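Local coordinates for protein internalin (Listeria monocytogenes serotype 4b, PDB 4FMZ) that is an internalin-family leucine-rich repeat protein of a bacterial pathogen, probably acting in adhesion to or invasion of host cells, at residues A[296-301]-A[320-325]. Sequence-based numbering, arbitrary orientation.
Sequences NNQLGN and QNHITD
N321 lays its side-chain amide alongside L299 and against the 297-299 backbone, its OD1 taking the N-H of L299 at 3.0 Å in a nearly straight bond and that of N297 weakly. With CG beside its own backbone N (chi1 -82°), the torsion carries the amide toward that backbone, and ND2 is held by the carbonyls of L318 and L294. One planar group that both donates and accepts thus ties successive turns together, the role of the asparagine ladder in leucine-rich repeats; N297 does the same one turn earlier, its OD1 on the N-H of I277. Backbone bonding continues with H322 N to L299 O (2.8 Å), while the imidazole lies obliquely against the backbone at 298-299 and its NE2 shares a water with Q298 OE1. I323 lays CG1 against L299 O, and its CD1 lies 4.5 Å from CB of the buried L299, a loose apolar contact.

At the far end N301 uses both halves of its amide. OD1 accepts T324 N at 2.8 Å, in the carbonyl plane on a lone pair, and D325 N from above that plane, whereas ND2 reaches T324 OG1 at 2.9 Å, within its own amide plane. Asparagine suits this place because a single short side chain can fix two backbone N-H groups and a hydroxyl. At the other end N296 ND2 donates a hydrogen bond to Q320 OE1 (3.0 Å), the two amides turned 82° apart; both residues have positive phi, which asparagine tolerates well. The segments run almost parallel, 13° apart, as equivalent loops of adjacent coils: 296-301 leads from strand 291-293 to helix 304-308, whereas the loop 320-325 follows strand 315-317, near the C-terminal end of the solenoid.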
ATOM      1  N   ASN A 296      -5.326  -9.036  25.547  1.00 20.50           N
ATOM      2  CA  ASN A 296      -5.306  -7.681  26.126  1.00 19.88           C
ATOM      3  C   ASN A 296      -6.668  -6.970  26.023  1.00 23.82           C
ATOM      4  O   ASN A 296      -6.794  -5.860  25.502  1.00 22.60           O
ATOM      5  CB  ASN A 296      -4.181  -6.852  25.490  1.00 18.89           C
ATOM      6  CG  ASN A 296      -2.839  -7.464  25.779  1.00 32.84           C
ATOM      7  OD1 ASN A 296      -2.330  -8.261  25.003  1.00 26.77           O
ATOM      8  ND2 ASN A 296      -2.301  -7.219  26.961  1.00 26.64           N
ATOM      9  N   ASN A 297      -7.685  -7.655  26.525  1.00 20.83           N
ATOM     10  CA  ASN A 297      -9.049  -7.148  26.601  1.00 20.67           C
ATOM     11  C   ASN A 297      -9.511  -7.363  28.034  1.00 22.81           C
ATOM     12  O   ASN A 297      -8.658  -7.515  28.905  1.00 21.48           O
ATOM     13  CB  ASN A 297      -9.944  -7.812  25.540  1.00 18.60           C
ATOM     14  CG  ASN A 297      -9.858  -7.085  24.234  1.00 28.61           C
ATOM     15  OD1 ASN A 297     -10.328  -5.954  24.125  1.00 24.03           O
ATOM     16  ND2 ASN A 297      -9.199  -7.681  23.235  1.00 23.22           N
ATOM     17  N   GLN A 298     -10.818  -7.386  28.291  1.00 20.38           N
ATOM     18  CA  GLN A 298     -11.330  -7.530  29.648  1.00 19.46           C
ATOM     19  C   GLN A 298     -12.278  -8.744  29.747  1.00 22.40           C
ATOM     20  O   GLN A 298     -13.291  -8.698  30.452  1.00 20.38           O
ATOM     21  CB  GLN A 298     -12.018  -6.217  30.079  1.00 20.98           C
ATOM     22  CG  GLN A 298     -11.040  -5.029  30.106  1.00 34.70           C
ATOM     23  CD  GLN A 298     -11.636  -3.720  30.544  1.00 53.32           C
ATOM     24  OE1 GLN A 298     -12.541  -3.667  31.382  1.00 47.97           O
ATOM     25  NE2 GLN A 298     -11.058  -2.630  30.067  1.00 43.63           N
ATOM     26  N   LEU A 299     -11.901  -9.851  29.088  1.00 18.87           N
ATOM     27  CA  LEU A 299     -12.697 -11.084  29.076  1.00 19.02           C
ATOM     28  C   LEU A 299     -12.442 -11.952  30.308  1.00 23.65           C
ATOM     29  O   LEU A 299     -11.359 -11.907  30.885  1.00 22.71           O
ATOM     30  CB  LEU A 299     -12.430 -11.909  27.808  1.00 19.10           C
ATOM     31  CG  LEU A 299     -12.658 -11.214  26.454  1.00 23.32           C
ATOM     32  CD1 LEU A 299     -12.136 -12.077  25.336  1.00 23.66           C
ATOM     33  CD2 LEU A 299     -14.147 -10.875  26.224  1.00 26.27           C
ATOM     34  N   GLY A 300     -13.425 -12.772  30.646  1.00 20.97           N
ATOM     35  CA  GLY A 300     -13.363 -13.688  31.776  1.00 21.33           C
ATOM     36  C   GLY A 300     -13.823 -15.082  31.422  1.00 24.48           C
ATOM     37  O   GLY A 300     -14.092 -15.378  30.261  1.00 21.78           O
ATOM     38  N   ASN A 301     -13.966 -15.932  32.433  1.00 23.85           N
ATOM     39  CA  ASN A 301     -14.357 -17.336  32.275  1.00 23.57           C
ATOM     40  C   ASN A 301     -15.712 -17.522  31.594  1.00 25.85           C
ATOM     41  O   ASN A 301     -15.859 -18.464  30.821  1.00 24.49           O
ATOM     42  CB  ASN A 301     -14.346 -18.025  33.632  1.00 19.00           C
ATOM     43  CG  ASN A 301     -12.955 -18.080  34.223  1.00 36.33           C
ATOM     44  OD1 ASN A 301     -11.942 -17.951  33.520  1.00 21.04           O
ATOM     45  ND2 ASN A 301     -12.870 -18.281  35.529  1.00 26.91           N
ATOM     46  N   GLN A 320      -3.572 -12.264  28.608  1.00 19.96           N
ATOM     47  CA  GLN A 320      -3.723 -11.029  29.380  1.00 19.49           C
ATOM     48  C   GLN A 320      -5.148 -10.422  29.330  1.00 23.35           C
ATOM     49  O   GLN A 320      -5.361  -9.232  29.052  1.00 23.18           O
ATOM     50  CB  GLN A 320      -2.644 -10.000  29.012  1.00 20.71           C
ATOM     51  CG  GLN A 320      -1.224 -10.539  29.318  1.00 22.54           C
ATOM     52  CD  GLN A 320      -0.167  -9.467  29.410  1.00 24.73           C
ATOM     53  OE1 GLN A 320      -0.151  -8.505  28.643  1.00 23.63           O
ATOM     54  NE2 GLN A 320       0.803  -9.666  30.292  1.00 19.75           N
ATOM     55  N   ASN A 321      -6.112 -11.277  29.655  1.00 19.33           N
ATOM     56  CA  ASN A 321      -7.513 -10.962  29.940  1.00 19.63           C
ATOM     57  C   ASN A 321      -7.643 -11.270  31.442  1.00 24.27           C
ATOM     58  O   ASN A 321      -6.659 -11.064  32.160  1.00 24.01           O
ATOM     59  CB  ASN A 321      -8.453 -11.803  29.057  1.00 18.04           C
ATOM     60  CG  ASN A 321      -8.624 -11.232  27.680  1.00 29.00           C
ATOM     61  OD1 ASN A 321      -9.366 -10.281  27.485  1.00 24.96           O
ATOM     62  ND2 ASN A 321      -7.962 -11.809  26.692  1.00 18.62           N
ATOM     63  N   HIS A 322      -8.744 -11.886  31.903  1.00 22.19           N
ATOM     64  CA  HIS A 322      -8.914 -12.334  33.310  1.00 23.41           C
ATOM     65  C   HIS A 322      -9.402 -13.799  33.307  1.00 26.69           C
ATOM     66  O   HIS A 322     -10.282 -14.153  34.087  1.00 27.19           O
ATOM     67  CB  HIS A 322      -9.917 -11.426  34.091  1.00 24.76           C
ATOM     68  CG  HIS A 322      -9.714  -9.968  33.875  1.00 29.18           C
ATOM     69  ND1 HIS A 322      -8.584  -9.318  34.344  1.00 31.98           N
ATOM     70  CD2 HIS A 322     -10.488  -9.077  33.213  1.00 31.35           C
ATOM     71  CE1 HIS A 322      -8.695  -8.064  33.931  1.00 31.43           C
ATOM     72  NE2 HIS A 322      -9.829  -7.868  33.264  1.00 31.58           N
ATOM     73  N   ILE A 323      -8.865 -14.634  32.402  1.00 21.35           N
ATOM     74  CA  ILE A 323      -9.328 -16.018  32.249  1.00 20.38           C
ATOM     75  C   ILE A 323      -8.488 -16.956  33.093  1.00 25.66           C
ATOM     76  O   ILE A 323      -7.258 -16.905  33.025  1.00 26.05           O
ATOM     77  CB  ILE A 323      -9.326 -16.431  30.753  1.00 22.27           C
ATOM     78  CG1 ILE A 323     -10.149 -15.441  29.910  1.00 20.72           C
ATOM     79  CG2 ILE A 323      -9.806 -17.879  30.535  1.00 23.66           C
ATOM     80  CD1 ILE A 323      -9.576 -15.269  28.468  1.00 19.78           C
ATOM     81  N   THR A 324      -9.159 -17.834  33.861  1.00 22.52           N
ATOM     82  CA  THR A 324      -8.486 -18.833  34.697  1.00 24.23           C
ATOM     83  C   THR A 324      -8.931 -20.258  34.321  1.00 30.62           C
ATOM     84  O   THR A 324      -8.300 -21.231  34.750  1.00 31.05           O
ATOM     85  CB  THR A 324      -8.729 -18.557  36.189  1.00 28.56           C
ATOM     86  OG1 THR A 324     -10.136 -18.587  36.464  1.00 28.84           O
ATOM     87  CG2 THR A 324      -8.099 -17.245  36.656  1.00 27.29           C
ATOM     88  N   ASP A 325     -10.008 -20.375  33.520  1.00 26.42           N
ATOM     89  CA  ASP A 325     -10.563 -21.660  33.109  1.00 26.19           C
ATOM     90  C   ASP A 325     -10.812 -21.637  31.615  1.00 27.51           C
ATOM     91  O   ASP A 325     -11.705 -20.933  31.123  1.00 27.14           O
ATOM     92  CB  ASP A 325     -11.858 -21.974  33.902  1.00 28.83           C
ATOM     93  CG  ASP A 325     -12.509 -23.329  33.633  1.00 36.66           C
ATOM     94  OD1 ASP A 325     -11.959 -24.110  32.812  1.00 35.61           O
ATOM     95  OD2 ASP A 325     -13.558 -23.616  34.254  1.00 38.25           O
TER
HETATM   96  O   HOH W   1      -4.450  -6.772  29.294  1.00 20.67           O
HETATM   97  O   HOH W   2     -11.582  -5.726  33.563  1.00 29.52           O
HETATM   98  O   HOH W   3     -14.360 -20.857  31.291  1.00 22.19           O
HETATM   99  O   HOH W   4     -13.019 -14.801  34.956  1.00 26.04           O